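Local coordinates for protein ATP phosphoribosyltransferase regulatory subunit (Lactococcus lactis, PDB 1Z7M) that is required for the first step of histidine biosynthesis and may allow feedback regulation of ATP phosphoribosyltransferase by histidine, at residues Lys53-Val58 / Arg119-Phe123; Thr78-Met84 / Thr96-Asp100; Arg45-Phe50 / Gln165-Gln169. One frame throughout, in Å; residues are numbered along the deposited sequence.

Interaction 1 of 3, residues Lys53-Val58 / Arg119-Phe123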
loop_
_atom_site.group_PDB
_atom_site.type_symbol
_atom_site.label_atom_id
_atom_site.label_comp_id
_atom_site.label_asym_id
_atom_site.label_seq_id
_atom_site.Cartn_x
_atom_site.Cartn_y
_atom_site.Cartn_z
ATOM N N LYS B 53 -22.804 -20.626 29.226
ATOM C CA LYS B 53 -21.705 -21.518 29.536
ATOM C C LYS B 53 -20.514 -20.679 29.963
ATOM O O LYS B 53 -19.388 -21.160 30.038
ATOM C CB LYS B 53 -21.356 -22.334 28.303
ATOM C CG LYS B 53 -22.513 -23.130 27.762
ATOM C CD LYS B 53 -22.897 -24.218 28.739
ATOM C CE LYS B 53 -23.939 -25.160 28.153
ATOM N NZ LYS B 53 -24.232 -26.292 29.088
ATOM N N ASN B 54 -20.775 -19.406 30.217
ATOM C CA ASN B 54 -19.752 -18.476 30.669
ATOM C C ASN B 54 -18.602 -18.134 29.691
ATOM O O ASN B 54 -17.432 -18.083 30.076
ATOM C CB ASN B 54 -19.202 -18.978 32.011
ATOM C CG ASN B 54 -18.805 -17.845 32.935
ATOM O OD1 ASN B 54 -19.566 -16.895 33.132
ATOM N ND2 ASN B 54 -17.613 -17.937 33.514
ATOM N N TYR B 55 -18.945 -17.872 28.431
ATOM C CA TYR B 55 -17.948 -17.493 27.426
ATOM C C TYR B 55 -17.988 -15.998 27.123
ATOM O O TYR B 55 -19.013 -15.468 26.694
ATOM C CB TYR B 55 -18.172 -18.257 26.127
ATOM C CG TYR B 55 -17.610 -19.648 26.145
ATOM C CD1 TYR B 55 -18.247 -20.666 26.849
ATOM C CD2 TYR B 55 -16.413 -19.947 25.483
ATOM C CE1 TYR B 55 -17.712 -21.954 26.898
ATOM C CE2 TYR B 55 -15.867 -21.232 25.529
ATOM C CZ TYR B 55 -16.529 -22.231 26.242
ATOM O OH TYR B 55 -16.022 -23.508 26.303
ATOM N N GLN B 56 -16.865 -15.321 27.328
ATOM C CA GLN B 56 -16.797 -13.890 27.068
ATOM C C GLN B 56 -16.439 -13.607 25.611
ATOM O O GLN B 56 -15.438 -14.112 25.097
ATOM C CB GLN B 56 -15.765 -13.232 27.987
ATOM C CG GLN B 56 -15.943 -13.554 29.459
ATOM C CD GLN B 56 -17.404 -13.493 29.910
ATOM O OE1 GLN B 56 -18.061 -12.447 29.802
ATOM N NE2 GLN B 56 -17.920 -14.623 30.424
ATOM N N GLU B 57 -17.263 -12.807 24.939
ATOM C CA GLU B 57 -17.006 -12.471 23.546
ATOM C C GLU B 57 -15.898 -11.435 23.475
ATOM O O GLU B 57 -15.792 -10.560 24.337
ATOM C CB GLU B 57 -18.264 -11.907 22.875
ATOM C CG GLU B 57 -18.046 -11.475 21.423
ATOM C CD GLU B 57 -19.302 -10.947 20.743
ATOM O OE1 GLU B 57 -19.200 -10.527 19.568
ATOM O OE2 GLU B 57 -20.383 -10.952 21.375
ATOM N N VAL B 58 -15.063 -11.556 22.451
ATOM C CA VAL B 58 -13.974 -10.616 22.217
ATOM C C VAL B 58 -14.014 -10.175 20.758
ATOM O O VAL B 58 -14.440 -10.928 19.884
ATOM C CB VAL B 58 -12.606 -11.244 22.510
ATOM C CG1 VAL B 58 -12.677 -12.734 22.334
ATOM C CG2 VAL B 58 -11.560 -10.664 21.565
ATOM N N ARG B 119 -12.576 -18.499 28.672
ATOM C CA ARG B 119 -13.501 -18.906 27.620
ATOM C C ARG B 119 -13.803 -17.689 26.752
ATOM O O ARG B 119 -14.339 -16.691 27.223
ATOM C CB ARG B 119 -14.810 -19.473 28.194
ATOM C CG ARG B 119 -14.711 -20.868 28.794
ATOM C CD ARG B 119 -14.394 -20.796 30.279
ATOM N NE ARG B 119 -13.995 -22.083 30.855
ATOM C CZ ARG B 119 -14.772 -23.160 30.918
ATOM N NH1 ARG B 119 -16.013 -23.122 30.436
ATOM N NH2 ARG B 119 -14.301 -24.272 31.469
ATOM N N TYR B 120 -13.453 -17.789 25.478
ATOM C CA TYR B 120 -13.649 -16.708 24.520
ATOM C C TYR B 120 -14.614 -17.054 23.388
ATOM O O TYR B 120 -14.756 -18.216 23.000
ATOM C CB TYR B 120 -12.300 -16.346 23.906
ATOM C CG TYR B 120 -11.323 -15.728 24.862
ATOM C CD1 TYR B 120 -9.948 -15.795 24.627
ATOM C CD2 TYR B 120 -11.765 -15.025 25.973
ATOM C CE1 TYR B 120 -9.034 -15.167 25.487
ATOM C CE2 TYR B 120 -10.866 -14.395 26.832
ATOM C CZ TYR B 120 -9.506 -14.468 26.589
ATOM O OH TYR B 120 -8.639 -13.848 27.459
ATOM N N SER B 121 -15.279 -16.041 22.854
ATOM C CA SER B 121 -16.166 -16.264 21.731
ATOM C C SER B 121 -15.981 -15.107 20.753
ATOM O O SER B 121 -15.507 -14.037 21.132
ATOM C CB SER B 121 -17.626 -16.373 22.184
ATOM O OG SER B 121 -18.050 -15.231 22.893
ATOM N N TYR B 122 -16.327 -15.331 19.490
ATOM C CA TYR B 122 -16.204 -14.299 18.473
ATOM C C TYR B 122 -17.278 -14.419 17.397
ATOM O O TYR B 122 -17.640 -15.522 16.978
ATOM C CB TYR B 122 -14.818 -14.364 17.838
ATOM C CG TYR B 122 -14.461 -15.710 17.239
ATOM C CD1 TYR B 122 -14.867 -16.064 15.954
ATOM C CD2 TYR B 122 -13.688 -16.621 17.956
ATOM C CE1 TYR B 122 -14.508 -17.291 15.395
ATOM C CE2 TYR B 122 -13.329 -17.844 17.407
ATOM C CZ TYR B 122 -13.738 -18.174 16.129
ATOM O OH TYR B 122 -13.368 -19.388 15.599
ATOM N N PHE B 123 -17.783 -13.263 16.972
ATOM C CA PHE B 123 -18.808 -13.170 15.940
ATOM C C PHE B 123 -18.356 -12.112 14.957
ATOM O O PHE B 123 -18.492 -10.918 15.210
ATOM C CB PHE B 123 -20.152 -12.744 16.537
ATOM C CG PHE B 123 -20.640 -13.633 17.642
ATOM C CD1 PHE B 123 -19.990 -13.657 18.880
ATOM C CD2 PHE B 123 -21.748 -14.450 17.448
ATOM C CE1 PHE B 123 -20.436 -14.478 19.898
ATOM C CE2 PHE B 123 -22.201 -15.272 18.464
ATOM C CZ PHE B 123 -21.543 -15.286 19.693
#

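Interaction 2 of 3, residues Thr78-Met84 / Thr96-Asp100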
loop_
_atom_site.group_PDB
_atom_site.type_symbol
_atom_site.label_atom_id
_atom_site.label_comp_id
_atom_site.label_asym_id
_atom_site.label_seq_id
_atom_site.Cartn_x
_atom_site.Cartn_y
_atom_site.Cartn_z
ATOM N N THR B 78 -2.974 -23.138 4.767
ATOM C CA THR B 78 -3.859 -22.044 5.144
ATOM C C THR B 78 -3.134 -20.712 5.179
ATOM O O THR B 78 -3.447 -19.806 4.407
ATOM C CB THR B 78 -4.493 -22.428 6.472
ATOM O OG1 THR B 78 -3.528 -23.078 7.293
ATOM C CG2 THR B 78 -5.674 -23.357 6.256
ATOM N N PHE B 79 -2.165 -20.604 6.053
ATOM C CA PHE B 79 -1.441 -19.340 6.186
ATOM C C PHE B 79 -0.403 -19.116 5.082
ATOM O O PHE B 79 0.797 -19.273 5.296
ATOM C CB PHE B 79 -0.785 -19.283 7.563
ATOM C CG PHE B 79 -1.771 -19.319 8.699
ATOM C CD1 PHE B 79 -2.480 -18.178 9.060
ATOM C CD2 PHE B 79 -2.012 -20.503 9.394
ATOM C CE1 PHE B 79 -3.404 -18.211 10.095
ATOM C CE2 PHE B 79 -2.938 -20.542 10.432
ATOM C CZ PHE B 79 -3.634 -19.393 10.778
ATOM N N ASN B 80 -0.893 -18.733 3.906
ATOM C CA ASN B 80 -0.091 -18.470 2.707
ATOM C C ASN B 80 -0.341 -17.005 2.318
ATOM O O ASN B 80 -1.482 -16.621 2.074
ATOM C CB ASN B 80 -0.557 -19.440 1.614
ATOM C CG ASN B 80 -0.000 -19.118 0.254
ATOM O OD1 ASN B 80 1.192 -18.833 0.107
ATOM N ND2 ASN B 80 -0.864 -19.182 -0.765
ATOM N N GLN B 81 0.718 -16.198 2.262
ATOM C CA GLN B 81 0.580 -14.773 1.967
ATOM C C GLN B 81 -0.226 -14.375 0.763
ATOM O O GLN B 81 -0.596 -13.214 0.628
ATOM C CB GLN B 81 1.943 -14.102 1.853
ATOM C CG GLN B 81 2.289 -13.269 3.055
ATOM C CD GLN B 81 3.509 -12.398 2.841
ATOM O OE1 GLN B 81 3.522 -11.533 1.958
ATOM N NE2 GLN B 81 4.549 -12.624 3.650
ATOM N N GLU B 82 -0.501 -15.326 -0.110
ATOM C CA GLU B 82 -1.251 -15.035 -1.317
ATOM C C GLU B 82 -2.729 -14.732 -1.116
ATOM O O GLU B 82 -3.291 -13.926 -1.847
ATOM C CB GLU B 82 -1.123 -16.195 -2.289
ATOM C CG GLU B 82 0.292 -16.610 -2.563
ATOM C CD GLU B 82 0.346 -17.919 -3.320
ATOM O OE1 GLU B 82 1.468 -18.419 -3.585
ATOM O OE2 GLU B 82 -0.745 -18.451 -3.644
ATOM N N LYS B 83 -3.366 -15.370 -0.139
ATOM C CA LYS B 83 -4.791 -15.147 0.088
ATOM C C LYS B 83 -5.086 -13.993 1.035
ATOM O O LYS B 83 -6.238 -13.775 1.393
ATOM C CB LYS B 83 -5.444 -16.412 0.642
ATOM C CG LYS B 83 -5.328 -17.631 -0.246
ATOM C CD LYS B 83 -5.841 -18.868 0.484
ATOM C CE LYS B 83 -5.886 -20.085 -0.437
ATOM N NZ LYS B 83 -6.884 -19.928 -1.552
ATOM N N MET B 84 -4.051 -13.256 1.427
ATOM C CA MET B 84 -4.203 -12.135 2.347
ATOM C C MET B 84 -4.215 -10.740 1.729
ATOM O O MET B 84 -3.460 -10.442 0.801
ATOM C CB MET B 84 -3.092 -12.164 3.386
ATOM C CG MET B 84 -3.106 -13.356 4.279
ATOM S SD MET B 84 -1.585 -13.377 5.203
ATOM C CE MET B 84 -1.425 -15.115 5.480
ATOM N N THR B 96 -2.037 -6.819 7.643
ATOM C CA THR B 96 -2.998 -7.631 6.927
ATOM C C THR B 96 -4.406 -7.565 7.545
ATOM O O THR B 96 -4.575 -7.430 8.759
ATOM C CB THR B 96 -2.488 -9.108 6.835
ATOM O OG1 THR B 96 -1.232 -9.141 6.138
ATOM C CG2 THR B 96 -3.471 -9.977 6.071
ATOM N N LEU B 97 -5.408 -7.631 6.677
ATOM C CA LEU B 97 -6.799 -7.608 7.078
ATOM C C LEU B 97 -7.090 -8.884 7.851
ATOM O O LEU B 97 -6.587 -9.946 7.489
ATOM C CB LEU B 97 -7.679 -7.557 5.845
ATOM C CG LEU B 97 -8.905 -6.686 6.050
ATOM C CD1 LEU B 97 -8.464 -5.297 6.318
ATOM C CD2 LEU B 97 -9.743 -6.682 4.844
ATOM N N ARG B 98 -7.911 -8.800 8.896
ATOM C CA ARG B 98 -8.194 -9.979 9.710
ATOM C C ARG B 98 -8.243 -11.217 8.863
ATOM O O ARG B 98 -9.076 -11.321 7.974
ATOM C CB ARG B 98 -9.504 -9.843 10.474
ATOM C CG ARG B 98 -9.325 -10.108 11.967
ATOM C CD ARG B 98 -10.435 -10.977 12.527
ATOM N NE ARG B 98 -11.741 -10.520 12.072
ATOM C CZ ARG B 98 -12.312 -9.385 12.452
ATOM N NH1 ARG B 98 -11.701 -8.581 13.308
ATOM N NH2 ARG B 98 -13.483 -9.043 11.938
ATOM N N TYR B 99 -7.333 -12.144 9.139
ATOM C CA TYR B 99 -7.259 -13.394 8.404
ATOM C C TYR B 99 -7.687 -14.589 9.246
ATOM O O TYR B 99 -8.188 -15.585 8.716
ATOM C CB TYR B 99 -5.834 -13.639 7.929
ATOM C CG TYR B 99 -5.710 -14.767 6.932
ATOM C CD1 TYR B 99 -6.111 -14.593 5.611
ATOM C CD2 TYR B 99 -5.156 -15.991 7.293
ATOM C CE1 TYR B 99 -5.956 -15.600 4.668
ATOM C CE2 TYR B 99 -4.998 -17.011 6.358
ATOM C CZ TYR B 99 -5.397 -16.799 5.043
ATOM O OH TYR B 99 -5.203 -17.764 4.093
ATOM N N ASP B 100 -7.492 -14.490 10.555
ATOM C CA ASP B 100 -7.824 -15.588 11.445
ATOM C C ASP B 100 -8.351 -15.076 12.767
ATOM O O ASP B 100 -7.956 -14.008 13.215
ATOM C CB ASP B 100 -6.572 -16.449 11.656
ATOM C CG ASP B 100 -6.756 -17.507 12.720
ATOM O OD1 ASP B 100 -6.353 -17.264 13.876
ATOM O OD2 ASP B 100 -7.305 -18.582 12.402
#

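Interaction 3 of 3, residues Arg45-Phe50 / Gln165-Gln169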
loop_
_atom_site.group_PDB
_atom_site.type_symbol
_atom_site.label_atom_id
_atom_site.label_comp_id
_atom_site.label_asym_id
_atom_site.label_seq_id
_atom_site.Cartn_x
_atom_site.Cartn_y
_atom_site.Cartn_z
ATOM N N ARG B 45 -29.312 -16.856 19.271
ATOM C CA ARG B 45 -29.361 -18.149 19.930
ATOM C C ARG B 45 -28.004 -18.545 20.467
ATOM O O ARG B 45 -27.854 -18.773 21.665
ATOM C CB ARG B 45 -29.892 -19.201 18.963
ATOM C CG ARG B 45 -31.272 -18.859 18.465
ATOM C CD ARG B 45 -32.065 -20.104 18.211
ATOM N NE ARG B 45 -31.779 -20.667 16.907
ATOM C CZ ARG B 45 -32.271 -20.183 15.776
ATOM N NH1 ARG B 45 -33.070 -19.126 15.797
ATOM N NH2 ARG B 45 -31.965 -20.755 14.623
ATOM N N LEU B 46 -27.017 -18.617 19.582
ATOM C CA LEU B 46 -25.665 -18.972 19.990
ATOM C C LEU B 46 -25.134 -18.057 21.089
ATOM O O LEU B 46 -24.364 -18.499 21.933
ATOM C CB LEU B 46 -24.707 -18.953 18.799
ATOM C CG LEU B 46 -25.063 -19.901 17.660
ATOM C CD1 LEU B 46 -23.848 -20.094 16.791
ATOM C CD2 LEU B 46 -25.520 -21.230 18.213
ATOM N N ARG B 47 -25.524 -16.786 21.092
ATOM C CA ARG B 47 -25.052 -15.891 22.149
ATOM C C ARG B 47 -25.614 -16.328 23.506
ATOM O O ARG B 47 -24.885 -16.340 24.503
ATOM C CB ARG B 47 -25.433 -14.430 21.868
ATOM C CG ARG B 47 -24.454 -13.693 20.958
ATOM C CD ARG B 47 -24.118 -12.310 21.491
ATOM N NE ARG B 47 -23.109 -11.666 20.666
ATOM C CZ ARG B 47 -23.300 -11.326 19.401
ATOM N NH1 ARG B 47 -24.471 -11.569 18.831
ATOM N NH2 ARG B 47 -22.317 -10.765 18.703
ATOM N N LYS B 48 -26.897 -16.690 23.553
ATOM C CA LYS B 48 -27.476 -17.139 24.820
ATOM C C LYS B 48 -26.592 -18.307 25.250
ATOM O O LYS B 48 -25.932 -18.267 26.290
ATOM C CB LYS B 48 -28.932 -17.630 24.647
ATOM C CG LYS B 48 -29.896 -16.636 23.971
ATOM C CD LYS B 48 -30.819 -15.858 24.937
ATOM C CE LYS B 48 -31.740 -14.864 24.169
ATOM N NZ LYS B 48 -32.552 -13.964 25.062
ATOM N N LEU B 49 -26.557 -19.326 24.400
ATOM C CA LEU B 49 -25.793 -20.538 24.637
ATOM C C LEU B 49 -24.379 -20.341 25.160
ATOM O O LEU B 49 -23.994 -20.940 26.151
ATOM C CB LEU B 49 -25.759 -21.355 23.356
ATOM C CG LEU B 49 -24.920 -22.619 23.387
ATOM C CD1 LEU B 49 -25.406 -23.544 24.492
ATOM C CD2 LEU B 49 -25.006 -23.294 22.029
ATOM N N PHE B 50 -23.599 -19.510 24.491
ATOM C CA PHE B 50 -22.226 -19.264 24.906
ATOM C C PHE B 50 -22.128 -18.521 26.219
ATOM O O PHE B 50 -21.257 -18.803 27.034
ATOM C CB PHE B 50 -21.483 -18.445 23.850
ATOM C CG PHE B 50 -21.290 -19.157 22.540
ATOM C CD1 PHE B 50 -20.912 -18.439 21.405
ATOM C CD2 PHE B 50 -21.490 -20.531 22.432
ATOM C CE1 PHE B 50 -20.744 -19.077 20.190
ATOM C CE2 PHE B 50 -21.321 -21.175 21.216
ATOM C CZ PHE B 50 -20.949 -20.448 20.094
ATOM N N GLN B 165 -24.281 -28.863 20.681
ATOM C CA GLN B 165 -25.413 -28.013 21.010
ATOM C C GLN B 165 -25.547 -26.964 19.928
ATOM O O GLN B 165 -26.633 -26.722 19.433
ATOM C CB GLN B 165 -25.208 -27.359 22.377
ATOM C CG GLN B 165 -25.016 -28.366 23.500
ATOM C CD GLN B 165 -24.894 -27.705 24.857
ATOM O OE1 GLN B 165 -25.808 -27.015 25.303
ATOM N NE2 GLN B 165 -23.758 -27.903 25.519
ATOM N N VAL B 166 -24.427 -26.368 19.543
ATOM C CA VAL B 166 -24.423 -25.340 18.508
ATOM C C VAL B 166 -25.040 -25.849 17.215
ATOM O O VAL B 166 -25.736 -25.113 16.514
ATOM C CB VAL B 166 -22.997 -24.839 18.203
ATOM C CG1 VAL B 166 -23.022 -23.866 17.064
ATOM C CG2 VAL B 166 -22.423 -24.157 19.418
ATOM N N ILE B 167 -24.785 -27.105 16.884
ATOM C CA ILE B 167 -25.345 -27.649 15.668
ATOM C C ILE B 167 -26.841 -27.791 15.820
ATOM O O ILE B 167 -27.583 -27.759 14.834
ATOM C CB ILE B 167 -24.736 -28.985 15.369
ATOM C CG1 ILE B 167 -23.244 -28.777 15.175
ATOM C CG2 ILE B 167 -25.373 -29.595 14.148
ATOM C CD1 ILE B 167 -22.451 -30.036 15.072
ATOM N N GLU B 168 -27.293 -27.926 17.062
ATOM C CA GLU B 168 -28.719 -28.076 17.308
ATOM C C GLU B 168 -29.480 -26.771 17.192
ATOM O O GLU B 168 -30.696 -26.787 17.165
ATOM C CB GLU B 168 -28.971 -28.731 18.673
ATOM C CG GLU B 168 -29.849 -29.992 18.576
ATOM C CD GLU B 168 -29.520 -30.881 17.350
ATOM O OE1 GLU B 168 -28.399 -31.424 17.289
ATOM O OE2 GLU B 168 -30.375 -31.038 16.441
ATOM N N GLN B 169 -28.769 -25.648 17.107
ATOM C CA GLN B 169 -29.404 -24.336 16.974
ATOM C C GLN B 169 -29.486 -23.895 15.519
ATOM O O GLN B 169 -30.281 -23.033 15.167
ATOM C CB GLN B 169 -28.637 -23.288 17.772
ATOM C CG GLN B 169 -28.654 -23.513 19.264
ATOM C CD GLN B 169 -30.062 -23.586 19.821
ATOM O OE1 GLN B 169 -30.888 -22.691 19.606
ATOM N NE2 GLN B 169 -30.339 -24.652 20.552
#

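Interaction 1 of 3, residues Lys53-Val58 / Arg119-Phe123
Gln56 and Glu57 pair in parallel with Tyr120 and Ser121 at the edge of the mixed central sheet, counted within this chain. In the class II aminoacyl-tRNA synthetase fold, this joins the short strand after the long motif 1 helix to the first strand of motif 2. Three backbone bonds carry the pairing. Gln56 N gives to Arg119 O at 2.9 Å. Ser121 N gives to Gln56 O at 3.0 Å. Val58 N gives to Ser121 O at 2.8 Å, with an N-H...O angle of 162°. Glu57 and Ser121 share one face of the sheet, and Gln56 and Tyr120 share the other. Beside Tyr120, Val58 CG1 meets Tyr120 CB at 4.0 Å, and Leu105 of helix 102-111 packs on both residues.

Before the strand, Asn54 has a positive phi and serves as the C-prime residue of the Schellman motif that ends helix 33-52. Tyr55 follows, and CB and CG of Arg119 lie over one face of its ring. The guanidinium plane is turned 51° from the ring. Arg119 NH1 and Tyr55 OH both reach Glu158, which links the pair to helix 152-169. Arg119 NH2 forms a second salt bridge with Glu150.

Glu57 is fully extended, with CG opposite its backbone nitrogen (chi1 177°). Its carboxylate therefore comes up to Phe123. There it is held by Arg47 and by Arg40 of a second subunit, a pairing that should favour the charged form. Its OE1 lies 3.3 Å from Phe123 CD1.

Interaction 2 of 3, residues Thr78-Met84 / Thr96-Asp100
A chi1 of -169° sets CG of Tyr99 trans to its own nitrogen, and the ring thereby extends across to the loop 78-84. Met84 answers with CG beside its nitrogen (chi1 -64°) and an extended chain, which lays CG and SD over one face of that ring. The result is a Met-aromatic contact that closes the loop before strand 86-88 onto the end of strand 94-97. Both strands belong to the small antiparallel sheet of this class II synthetase-like fold.

Met84 CG sits 3.9 Å from the centroid of the Tyr99 ring. The sulfur lies farther off, 4.7 Å from that centroid, but still above the face. Nearer the backbone, Met84 CB meets Thr96 CG2 at 3.5 Å. Phe79 comes to the rim of the Tyr99 ring, where Phe79 CD1 and Tyr99 CE2 are 3.9 Å apart. The two ring planes are inclined at 54°. Asp100 CB lies at the edge of the Phe79 ring, while Asp100 OD1 caps Leu103 N at the start of helix 102-111. Arg128 adds a cation-pi contact to the Tyr99 ring.

Phe79 is the centre of an inverse gamma turn, closed by Asn80 N on Thr78 O at 2.8 Å. The same carbonyl takes the phenol of Tyr99, so a backbone oxygen within the turn is gripped twice and also holds the far end of the ring. The two donors come from opposite faces of the carbonyl plane, and Tyr99 OH stands 2.7 Å from Thr78 O.

Interaction 3 of 3, residues Arg45-Phe50 / Gln165-Gln169
Gln169 meets Arg45 and Leu46, while Leu49 and Val166 fill the middle of the same contact. These side chains join the long motif 1 helix of the class II synthetase fold, 33-52, to helix 152-169. The short segments run nearly antiparallel, at 156°, and their axes approach to 10.2 Å.

Val166 packs against three residues of the facing helix. Its two methyls divide the work. Val166 CG1 touches Leu46 CD2 at 3.8 Å. Val166 CG2 touches Leu49 CD2 at 3.8 Å and also comes to the edge of the Phe50 ring, 3.7 Å from Phe50 CE2. The same valine packs on Phe323 and Cys325 of strand 320-326, so the helix pair rests on the central sheet.

Leu49 has CG opposite its nitrogen (chi1 176°), which sends both methyls toward helix 152-169. One meets Val166. The other, Leu49 CD1, lies 3.6 Å from Gln165 OE1, at the amide end of an extended side chain. Leu162 lies against Leu49 as well, one turn earlier on helix 152-169.

Gln169 works through both its side chain and its backbone. Its CB lies 3.8 Å from Leu46 CD2, continuing the apolar packing. Its chain then bends at chi2, and OE1 comes against Arg45 CD; the two side chains cross at a slant. Its carbonyl oxygen takes two bonds from the Arg45 guanidinium, side-on. Arg45 NH2 is 2.9 Å from Gln169 O, and Arg45 NE is 3.3 Å from it. The oxygen lies in the guanidinium plane, which fixes the rotation of that group. Because the carbonyl belongs to the C-terminal part of helix 152-169, the positive charge of Arg45 would probably be favoured there by the helix dipole.

Overall arrangement
From the N terminus, helix 33-52 comes first and supplies segment 45-50 of interaction 3. Strand 56-57 follows directly and enters interaction 1. Interaction 3 closes the widest loop, when helix 152-169 returns to helix 33-52. Inside it, interaction 1 closes a loop at strand 118-127. Inside that, interaction 2 closes a short one between 78-84 and 96-100. No loops cross. Interactions 1 and 3 touch through a probable hydrogen bond from Tyr55 N to Phe50 O and the packing of Phe123 on Phe50. Interaction 1 joins the edge strand to strand 118-127; interaction 3 joins two helices that lie on the sheet. Interaction 2 stands apart on the small antiparallel sheet, its centre about 23 Å from that of interaction 1.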